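Local coordinates for uncharacterized protein (Legionella longbeachae NSW150, PDB 4JZA) that probably removes the 3-phosphate from phosphatidylinositol 3-phosphate, acting as a phosphoinositide phosphatase in the lipid metabolism of the host–pathogen interaction, at residues 50-55 with 131-136; 60-65 with 318-323; 774-779 with 803-808. One frame throughout, in Å; residues are numbered along the deposited sequence.

Contact 1. Residues 50-55 with 131-136; sequences DSLHKA and EAEQYA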
loop_
_atom_site.group_PDB
_atom_site.type_symbol
_atom_site.label_atom_id
_atom_site.label_comp_id
_atom_site.label_asym_id
_atom_site.label_seq_id
_atom_site.Cartn_x
_atom_site.Cartn_y
_atom_site.Cartn_z
ATOM N N ASP A 50 -4.008 -14.842 5.041
ATOM C CA ASP A 50 -5.296 -14.471 5.608
ATOM C C ASP A 50 -5.605 -13.024 5.307
ATOM O O ASP A 50 -6.695 -12.683 4.898
ATOM C CB ASP A 50 -5.305 -14.771 7.120
ATOM C CG ASP A 50 -6.616 -14.358 7.832
ATOM O OD1 ASP A 50 -7.718 -14.886 7.558
ATOM O OD2 ASP A 50 -6.531 -13.513 8.723
ATOM N N SER A 51 -4.635 -12.160 5.442
ATOM C CA SER A 51 -4.901 -10.735 5.215
ATOM C C SER A 51 -5.269 -10.420 3.770
ATOM O O SER A 51 -6.078 -9.539 3.529
ATOM C CB SER A 51 -3.691 -9.891 5.632
ATOM O OG SER A 51 -4.033 -8.534 5.726
ATOM N N LEU A 52 -4.639 -11.104 2.823
ATOM C CA LEU A 52 -4.899 -10.864 1.415
ATOM C C LEU A 52 -6.243 -11.443 0.990
ATOM O O LEU A 52 -6.934 -10.911 0.089
ATOM C CB LEU A 52 -3.756 -11.420 0.544
ATOM C CG LEU A 52 -2.424 -10.690 0.690
ATOM C CD1 LEU A 52 -1.384 -11.380 -0.148
ATOM C CD2 LEU A 52 -2.494 -9.224 0.294
ATOM N N HIS A 53 -6.577 -12.562 1.611
ATOM C CA HIS A 53 -7.886 -13.168 1.467
ATOM C C HIS A 53 -8.873 -12.105 1.913
ATOM O O HIS A 53 -9.672 -11.650 1.097
ATOM C CB HIS A 53 -7.941 -14.472 2.293
ATOM C CG HIS A 53 -9.254 -15.137 2.305
ATOM N ND1 HIS A 53 -10.195 -14.888 3.269
ATOM C CD2 HIS A 53 -9.807 -16.026 1.459
ATOM C CE1 HIS A 53 -11.278 -15.609 3.028
ATOM N NE2 HIS A 53 -11.051 -16.338 1.951
ATOM N N LYS A 54 -8.784 -11.628 3.158
ATOM C CA LYS A 54 -9.674 -10.523 3.544
ATOM C C LYS A 54 -9.565 -9.320 2.603
ATOM O O LYS A 54 -10.541 -8.638 2.390
ATOM C CB LYS A 54 -9.398 -10.042 4.956
ATOM C CG LYS A 54 -10.045 -10.894 6.033
ATOM C CD LYS A 54 -9.314 -10.736 7.358
ATOM C CE LYS A 54 -9.811 -11.773 8.337
ATOM N NZ LYS A 54 -8.743 -12.150 9.289
ATOM N N ALA A 55 -8.417 -9.056 2.007
ATOM C CA ALA A 55 -8.365 -7.936 1.102
ATOM C C ALA A 55 -9.152 -8.181 -0.170
ATOM O O ALA A 55 -9.698 -7.234 -0.763
ATOM C CB ALA A 55 -6.938 -7.570 0.763
ATOM N N GLU A 131 -4.075 -2.122 -2.299
ATOM C CA GLU A 131 -4.810 -0.937 -1.727
ATOM C C GLU A 131 -6.081 -1.339 -1.025
ATOM O O GLU A 131 -6.420 -0.780 0.012
ATOM C CB GLU A 131 -5.039 0.181 -2.790
ATOM C CG GLU A 131 -3.723 0.831 -3.218
ATOM C CD GLU A 131 -3.782 1.659 -4.482
ATOM O OE1 GLU A 131 -4.634 2.556 -4.648
ATOM O OE2 GLU A 131 -2.949 1.452 -5.352
ATOM N N ALA A 132 -6.769 -2.341 -1.530
ATOM C CA ALA A 132 -7.879 -2.906 -0.752
ATOM C C ALA A 132 -7.417 -3.410 0.602
ATOM O O ALA A 132 -8.085 -3.211 1.572
ATOM C CB ALA A 132 -8.593 -4.025 -1.508
ATOM N N GLU A 133 -6.263 -4.031 0.692
ATOM C CA GLU A 133 -5.810 -4.486 1.996
ATOM C C GLU A 133 -5.599 -3.316 2.966
ATOM O O GLU A 133 -5.907 -3.415 4.136
ATOM C CB GLU A 133 -4.509 -5.255 1.864
ATOM C CG GLU A 133 -4.137 -5.980 3.148
ATOM C CD GLU A 133 -2.679 -6.408 3.226
ATOM O OE1 GLU A 133 -2.452 -7.290 4.063
ATOM O OE2 GLU A 133 -1.783 -5.892 2.494
ATOM N N GLN A 134 -5.055 -2.213 2.473
ATOM C CA GLN A 134 -4.787 -1.060 3.297
ATOM C C GLN A 134 -6.045 -0.480 3.893
ATOM O O GLN A 134 -6.095 -0.224 5.072
ATOM C CB GLN A 134 -4.127 0.006 2.427
ATOM C CG GLN A 134 -2.719 -0.314 1.912
ATOM C CD GLN A 134 -2.248 0.763 0.978
ATOM O OE1 GLN A 134 -2.804 1.770 0.948
ATOM N NE2 GLN A 134 -1.224 0.607 0.321
ATOM N N TYR A 135 -7.058 -0.258 3.052
ATOM C CA TYR A 135 -8.370 0.225 3.498
ATOM C C TYR A 135 -9.042 -0.839 4.391
ATOM O O TYR A 135 -9.646 -0.467 5.402
ATOM C CB TYR A 135 -9.281 0.637 2.343
ATOM C CG TYR A 135 -8.965 1.990 1.804
ATOM C CD1 TYR A 135 -8.054 2.146 0.798
ATOM C CD2 TYR A 135 -9.615 3.116 2.267
ATOM C CE1 TYR A 135 -7.747 3.391 0.296
ATOM C CE2 TYR A 135 -9.320 4.370 1.774
ATOM C CZ TYR A 135 -8.373 4.481 0.798
ATOM O OH TYR A 135 -8.040 5.689 0.294
ATOM N N ALA A 136 -8.907 -2.128 4.101
ATOM C CA ALA A 136 -9.448 -3.115 5.073
ATOM C C ALA A 136 -8.842 -2.956 6.453
ATOM O O ALA A 136 -9.549 -3.099 7.470
ATOM C CB ALA A 136 -9.239 -4.581 4.643
#

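Contact 2. Residues 60-65 with 318-323; sequences IDAYPF and QFFLEH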
loop_
_atom_site.group_PDB
_atom_site.type_symbol
_atom_site.label_atom_id
_atom_site.label_comp_id
_atom_site.label_asym_id
_atom_site.label_seq_id
_atom_site.Cartn_x
_atom_site.Cartn_y
_atom_site.Cartn_z
ATOM N N ILE A 60 -14.172 -6.931 -3.323
ATOM C CA ILE A 60 -15.369 -7.358 -4.026
ATOM C C ILE A 60 -16.620 -6.711 -3.446
ATOM O O ILE A 60 -17.560 -6.408 -4.186
ATOM C CB ILE A 60 -15.469 -8.894 -4.134
ATOM C CG1 ILE A 60 -16.451 -9.279 -5.240
ATOM C CG2 ILE A 60 -15.848 -9.524 -2.815
ATOM C CD1 ILE A 60 -16.237 -10.685 -5.782
ATOM N N ASP A 61 -16.619 -6.480 -2.140
ATOM C CA ASP A 61 -17.714 -5.785 -1.486
ATOM C C ASP A 61 -17.662 -4.260 -1.782
ATOM O O ASP A 61 -18.667 -3.607 -1.772
ATOM C CB ASP A 61 -17.698 -6.051 0.041
ATOM C CG ASP A 61 -18.006 -7.530 0.411
ATOM O OD1 ASP A 61 -18.458 -8.294 -0.466
ATOM O OD2 ASP A 61 -17.775 -7.938 1.567
ATOM N N ALA A 62 -16.507 -3.678 -2.063
ATOM C CA ALA A 62 -16.395 -2.207 -2.157
ATOM C C ALA A 62 -16.365 -1.703 -3.576
ATOM O O ALA A 62 -16.865 -0.629 -3.848
ATOM C CB ALA A 62 -15.138 -1.751 -1.459
ATOM N N TYR A 63 -15.751 -2.463 -4.479
ATOM C CA TYR A 63 -15.476 -1.956 -5.804
ATOM C C TYR A 63 -16.353 -2.679 -6.860
ATOM O O TYR A 63 -16.192 -3.878 -7.101
ATOM C CB TYR A 63 -13.958 -1.999 -6.081
ATOM C CG TYR A 63 -13.483 -1.213 -7.292
ATOM C CD1 TYR A 63 -13.974 0.062 -7.570
ATOM C CD2 TYR A 63 -12.520 -1.739 -8.166
ATOM C CE1 TYR A 63 -13.564 0.774 -8.694
ATOM C CE2 TYR A 63 -12.092 -1.025 -9.312
ATOM C CZ TYR A 63 -12.623 0.231 -9.564
ATOM O OH TYR A 63 -12.248 0.990 -10.653
ATOM N N PRO A 64 -17.304 -1.931 -7.483
ATOM C CA PRO A 64 -18.106 -2.516 -8.561
ATOM C C PRO A 64 -17.301 -2.922 -9.792
ATOM O O PRO A 64 -16.472 -2.145 -10.284
ATOM C CB PRO A 64 -19.056 -1.371 -8.955
ATOM C CG PRO A 64 -18.310 -0.134 -8.606
ATOM C CD PRO A 64 -17.657 -0.504 -7.296
ATOM N N PHE A 65 -17.576 -4.122 -10.293
ATOM C CA PHE A 65 -17.101 -4.564 -11.597
ATOM C C PHE A 65 -18.300 -4.586 -12.518
ATOM O O PHE A 65 -19.353 -5.077 -12.134
ATOM C CB PHE A 65 -16.463 -5.943 -11.514
ATOM C CG PHE A 65 -17.358 -7.009 -10.954
ATOM C CD1 PHE A 65 -17.585 -7.108 -9.589
ATOM C CD2 PHE A 65 -17.912 -7.949 -11.781
ATOM C CE1 PHE A 65 -18.386 -8.111 -9.072
ATOM C CE2 PHE A 65 -18.699 -8.964 -11.271
ATOM C CZ PHE A 65 -18.942 -9.044 -9.916
ATOM N N GLN A 318 -11.604 5.859 -3.946
ATOM C CA GLN A 318 -12.817 6.566 -3.501
ATOM C C GLN A 318 -13.881 5.562 -3.097
ATOM O O GLN A 318 -14.499 5.718 -2.037
ATOM C CB GLN A 318 -13.309 7.548 -4.536
ATOM C CG GLN A 318 -12.222 8.526 -4.970
ATOM C CD GLN A 318 -12.711 9.675 -5.846
ATOM O OE1 GLN A 318 -13.191 9.506 -6.962
ATOM N NE2 GLN A 318 -12.564 10.847 -5.341
ATOM N N PHE A 319 -14.021 4.497 -3.876
ATOM C CA PHE A 319 -14.939 3.434 -3.505
ATOM C C PHE A 319 -14.466 2.751 -2.250
ATOM O O PHE A 319 -15.283 2.383 -1.433
ATOM C CB PHE A 319 -15.106 2.383 -4.598
ATOM C CG PHE A 319 -16.067 2.768 -5.692
ATOM C CD1 PHE A 319 -17.437 2.759 -5.469
ATOM C CD2 PHE A 319 -15.606 3.077 -6.957
ATOM C CE1 PHE A 319 -18.329 3.058 -6.475
ATOM C CE2 PHE A 319 -16.493 3.384 -7.975
ATOM C CZ PHE A 319 -17.859 3.360 -7.736
ATOM N N PHE A 320 -13.159 2.586 -2.080
ATOM C CA PHE A 320 -12.642 1.973 -0.857
ATOM C C PHE A 320 -12.952 2.898 0.314
ATOM O O PHE A 320 -13.429 2.451 1.373
ATOM C CB PHE A 320 -11.130 1.736 -0.919
ATOM C CG PHE A 320 -10.674 0.713 -1.939
ATOM C CD1 PHE A 320 -11.534 -0.158 -2.531
ATOM C CD2 PHE A 320 -9.335 0.626 -2.266
ATOM C CE1 PHE A 320 -11.069 -1.079 -3.447
ATOM C CE2 PHE A 320 -8.858 -0.282 -3.166
ATOM C CZ PHE A 320 -9.723 -1.138 -3.770
ATOM N N LEU A 321 -12.699 4.191 0.144
ATOM C CA LEU A 321 -12.982 5.121 1.240
ATOM C C LEU A 321 -14.453 5.050 1.610
ATOM O O LEU A 321 -14.804 4.917 2.787
ATOM C CB LEU A 321 -12.591 6.564 0.868
ATOM C CG LEU A 321 -12.740 7.657 1.923
ATOM C CD1 LEU A 321 -11.989 7.291 3.173
ATOM C CD2 LEU A 321 -12.190 8.973 1.351
ATOM N N GLU A 322 -15.286 5.148 0.569
ATOM C CA GLU A 322 -16.720 5.053 0.693
ATOM C C GLU A 322 -17.113 3.817 1.501
ATOM O O GLU A 322 -17.939 3.893 2.390
ATOM C CB GLU A 322 -17.380 5.021 -0.692
ATOM C CG GLU A 322 -18.844 4.558 -0.722
ATOM C CD GLU A 322 -19.428 4.468 -2.131
ATOM O OE1 GLU A 322 -20.566 3.991 -2.292
ATOM O OE2 GLU A 322 -18.756 4.872 -3.100
ATOM N N HIS A 323 -16.510 2.685 1.227
ATOM C CA HIS A 323 -16.979 1.470 1.851
ATOM C C HIS A 323 -16.699 1.420 3.350
ATOM O O HIS A 323 -17.457 0.825 4.101
ATOM C CB HIS A 323 -16.333 0.284 1.190
ATOM C CG HIS A 323 -16.866 -1.026 1.671
ATOM N ND1 HIS A 323 -18.112 -1.502 1.311
ATOM C CD2 HIS A 323 -16.314 -1.980 2.461
ATOM C CE1 HIS A 323 -18.305 -2.692 1.859
ATOM N NE2 HIS A 323 -17.223 -3.011 2.550
#

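Contact 3. Residues 774-779 with 803-808; sequences TNSVYG and EEWTKL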
loop_
_atom_site.group_PDB
_atom_site.type_symbol
_atom_site.label_atom_id
_atom_site.label_comp_id
_atom_site.label_asym_id
_atom_site.label_seq_id
_atom_site.Cartn_x
_atom_site.Cartn_y
_atom_site.Cartn_z
ATOM N N THR A 774 -22.170 -28.453 -35.678
ATOM C CA THR A 774 -20.934 -27.767 -35.264
ATOM C C THR A 774 -21.222 -26.391 -34.685
ATOM O O THR A 774 -20.726 -26.053 -33.594
ATOM C CB THR A 774 -19.960 -27.616 -36.438
ATOM O OG1 THR A 774 -19.555 -28.919 -36.902
ATOM C CG2 THR A 774 -18.739 -26.839 -36.009
ATOM N N ASN A 775 -22.065 -25.616 -35.343
ATOM C CA ASN A 775 -22.478 -24.316 -34.740
ATOM C C ASN A 775 -23.254 -24.412 -33.449
ATOM O O ASN A 775 -23.180 -23.499 -32.626
ATOM C CB ASN A 775 -23.354 -23.488 -35.664
ATOM C CG ASN A 775 -22.594 -22.845 -36.787
ATOM O OD1 ASN A 775 -21.360 -22.679 -36.772
ATOM N ND2 ASN A 775 -23.313 -22.562 -37.809
ATOM N N SER A 776 -24.044 -25.462 -33.270
ATOM C CA SER A 776 -24.757 -25.606 -32.019
ATOM C C SER A 776 -23.782 -26.019 -30.917
ATOM O O SER A 776 -23.835 -25.481 -29.798
ATOM C CB SER A 776 -25.885 -26.600 -32.159
ATOM O OG SER A 776 -26.420 -26.883 -30.922
ATOM N N VAL A 777 -22.846 -26.926 -31.211
ATOM C CA VAL A 777 -21.887 -27.306 -30.179
ATOM C C VAL A 777 -20.999 -26.107 -29.738
ATOM O O VAL A 777 -20.925 -25.770 -28.565
ATOM C CB VAL A 777 -21.057 -28.505 -30.642
ATOM C CG1 VAL A 777 -19.864 -28.751 -29.734
ATOM C CG2 VAL A 777 -21.941 -29.746 -30.636
ATOM N N TYR A 778 -20.342 -25.473 -30.695
ATOM C CA TYR A 778 -19.460 -24.347 -30.421
ATOM C C TYR A 778 -20.211 -23.147 -29.885
ATOM O O TYR A 778 -19.817 -22.519 -28.878
ATOM C CB TYR A 778 -18.717 -23.910 -31.693
ATOM C CG TYR A 778 -17.650 -24.854 -32.228
ATOM C CD1 TYR A 778 -17.333 -26.051 -31.590
ATOM C CD2 TYR A 778 -16.942 -24.534 -33.398
ATOM C CE1 TYR A 778 -16.360 -26.889 -32.099
ATOM C CE2 TYR A 778 -15.950 -25.356 -33.894
ATOM C CZ TYR A 778 -15.669 -26.539 -33.255
ATOM O OH TYR A 778 -14.684 -27.367 -33.749
ATOM N N GLY A 779 -21.297 -22.805 -30.563
ATOM C CA GLY A 779 -22.094 -21.628 -30.181
ATOM C C GLY A 779 -22.687 -21.673 -28.787
ATOM O O GLY A 779 -22.651 -20.726 -28.043
ATOM N N GLU A 803 -31.858 -29.240 -25.009
ATOM C CA GLU A 803 -32.987 -29.487 -25.892
ATOM C C GLU A 803 -32.533 -29.458 -27.313
ATOM O O GLU A 803 -32.875 -30.356 -28.111
ATOM C CB GLU A 803 -34.156 -28.522 -25.659
ATOM C CG GLU A 803 -35.355 -29.225 -25.024
ATOM C CD GLU A 803 -36.326 -28.268 -24.311
ATOM O OE1 GLU A 803 -36.113 -27.026 -24.355
ATOM O OE2 GLU A 803 -37.329 -28.766 -23.723
ATOM N N GLU A 804 -31.729 -28.444 -27.628
ATOM C CA GLU A 804 -31.280 -28.273 -28.969
ATOM C C GLU A 804 -30.384 -29.436 -29.375
ATOM O O GLU A 804 -30.559 -30.011 -30.453
ATOM C CB GLU A 804 -30.573 -26.965 -29.111
ATOM C CG GLU A 804 -29.827 -26.806 -30.418
ATOM C CD GLU A 804 -29.456 -25.362 -30.643
ATOM O OE1 GLU A 804 -28.237 -24.966 -30.664
ATOM O OE2 GLU A 804 -30.431 -24.589 -30.753
ATOM N N TRP A 805 -29.455 -29.836 -28.517
ATOM C CA TRP A 805 -28.584 -30.952 -28.894
ATOM C C TRP A 805 -29.347 -32.249 -28.956
ATOM O O TRP A 805 -29.073 -33.067 -29.810
ATOM C CB TRP A 805 -27.400 -31.110 -27.944
ATOM C CG TRP A 805 -26.419 -29.967 -27.986
ATOM C CD1 TRP A 805 -26.302 -29.017 -28.941
ATOM C CD2 TRP A 805 -25.423 -29.687 -27.015
ATOM N NE1 TRP A 805 -25.299 -28.142 -28.619
ATOM C CE2 TRP A 805 -24.739 -28.542 -27.435
ATOM C CE3 TRP A 805 -25.035 -30.305 -25.842
ATOM C CZ2 TRP A 805 -23.695 -28.001 -26.716
ATOM C CZ3 TRP A 805 -23.991 -29.768 -25.146
ATOM C CH2 TRP A 805 -23.333 -28.624 -25.589
ATOM N N THR A 806 -30.303 -32.443 -28.059
ATOM C CA THR A 806 -31.054 -33.677 -28.064
ATOM C C THR A 806 -31.829 -33.805 -29.372
ATOM O O THR A 806 -31.865 -34.864 -29.947
ATOM C CB THR A 806 -31.939 -33.781 -26.822
ATOM O OG1 THR A 806 -31.102 -33.875 -25.650
ATOM C CG2 THR A 806 -32.774 -34.992 -26.890
ATOM N N LYS A 807 -32.408 -32.717 -29.855
ATOM C CA LYS A 807 -33.120 -32.740 -31.124
ATOM C C LYS A 807 -32.227 -33.112 -32.319
ATOM O O LYS A 807 -32.535 -34.036 -33.098
ATOM C CB LYS A 807 -33.719 -31.390 -31.393
ATOM C CG LYS A 807 -35.207 -31.452 -31.616
ATOM C CD LYS A 807 -35.919 -30.636 -30.520
ATOM C CE LYS A 807 -37.435 -30.573 -30.715
ATOM N NZ LYS A 807 -37.936 -29.171 -30.586
ATOM N N LEU A 808 -31.111 -32.407 -32.460
ATOM C CA LEU A 808 -30.100 -32.779 -33.449
ATOM C C LEU A 808 -29.729 -34.243 -33.375
ATOM O O LEU A 808 -29.626 -34.865 -34.389
ATOM C CB LEU A 808 -28.851 -31.929 -33.304
ATOM C CG LEU A 808 -29.088 -30.452 -33.672
ATOM C CD1 LEU A 808 -27.963 -29.550 -33.152
ATOM C CD2 LEU A 808 -29.285 -30.273 -35.166
#

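Contact 1. Residues 50-55 with 131-136
Ser51 and Glu133 meet through a hydrogen bond of 2.6 Å, given by Ser51 OG to Glu133 OE1 on its anti lone pair, the one turned away from the other carboxylate oxygen. It joins helix 41-62 to helix 122-140, whose segments 50-55 and 131-136 cross almost at right angles (95°), their axes 8.6 Å apart at the closest. Ala55 lies at the crossing, its CB 3.5 Å from Glu133 CB, and the CA atoms of the two residues are only 4.4 Å apart. Ala132 adds a second small side chain, its CB 3.5 Å from Ala55 O. From this close backbone contact the Glu133 chain leaves with CG anti to the backbone N (chi1 -169°) and then runs extended past Ala55, which brings its carboxylate beside the neighbouring helix. There Leu52 slants across it, with CD2 4.1 Å from Glu133 OE2. All of this is buried. The opposite character appears at the exposed Lys54, whose chain leads away from helix 122-140 and whose NZ forms a salt bridge of 2.7 Å with Asp50 OD2, 22° out of the carboxylate plane; Asp50 OD1 in turn pairs with Lys85. Within the interior, Glu133 has two further partners: Arg48 bridges to OE1 and Arg341 to OE2. Both oxygens of a buried carboxylate are thus satisfied by cationic groups, with Ser51 adding a neutral donor, an environment that would be expected to stabilise Glu133 in its ionised form.

Contact 2. Residues 60-65 with 318-323
His323 N is held by two carbonyl oxygens of its own helix, Phe319 O at 2.9 Å and, more weakly, Phe320 O at 3.1 Å, and this turn carries the three rings that face Ala62, Tyr63 and Pro64. The motif is a helix end packed against the side of another helix: helix 41-62 finishes at Ala62, and Tyr63 and Pro64, already non-helical, continue along helix 315-325. Phe319 is enclosed from two directions. Pro64 sits over one face of its ring in a CH-pi contact, CD 3.7 Å from the centroid and 10° off the ring normal, while the Tyr63 ring approaches obliquely, the planes at 56°. Phe319 CD2 lies at the edge of the tyrosine ring, 3.5 Å from Tyr63 CD1. Lys188 adds a cation-pi contact to Phe319, and Trp117 lies nearly parallel to the Tyr63 ring. Ala62 meets two further rings. Its CB reaches the edge of Phe320, whereas its CA lies over a face of His323; with chi1 at -174° the imidazole extends from helix 315-325 past Ala62 to Asp61. There Asp61 CB comes to 3.9 Å from His323 CE1.

Contact 3. Residues 774-779 with 803-808
Ser776 points toward the neighbouring helix, and two side chains of that helix, Glu804 and Trp805, approach its polar atoms from different directions. Ser776 OG gives a hydrogen bond of 2.7 Å to Glu804 OE1, which receives it on the anti lone pair. With chi1 at 169° the extended Glu804 chain reaches across to the serine; its other oxygen, OE2, forms a salt bridge with Arg780. The indole of Trp805 is turned with its NE1 edge to the serine: Ser776 O lies in the ring plane, and the bond from Trp805 NE1 is weak, 3.3 Å long though fairly straight at 160°. Helices 772-782 and 794-817 run antiparallel here, at 155° with short-segment axes 10.5 Å apart, as a helix pair in the phosphoinositide phosphatase C-terminal domain. The spacing is spanned by side chains, one of which, Trp805, ends on a backbone carbonyl. Val777 CG2 stands 4.1 Å above one face of the indole, toward its rim, and Leu698 and Leu701 of helix 676-702 touch both Val777 and Trp805. Leu808 CD1 rests 3.7 Å from Ser776 CB.

From the N terminus, helix 41-62 supplies both 50-55 and 60-65, the first halves of contacts 1 and 2. Contact 1 closes when the chain returns at 131-136, after 75 intervening residues that are largely helical. Contact 2 closes only at 318-323, 252 residues after it opened, and its loop takes in the insertion domain. Their segments alternate, so the two loops cross, and Phe320 packs on Ala132 and Tyr135, joining helices 41-62, 122-140 and 315-325 into one cluster. Contact 3 follows in series, closing a loop of 23 residues within the C-terminal helical region, its nearest atoms about 21 Å from those of contact 2.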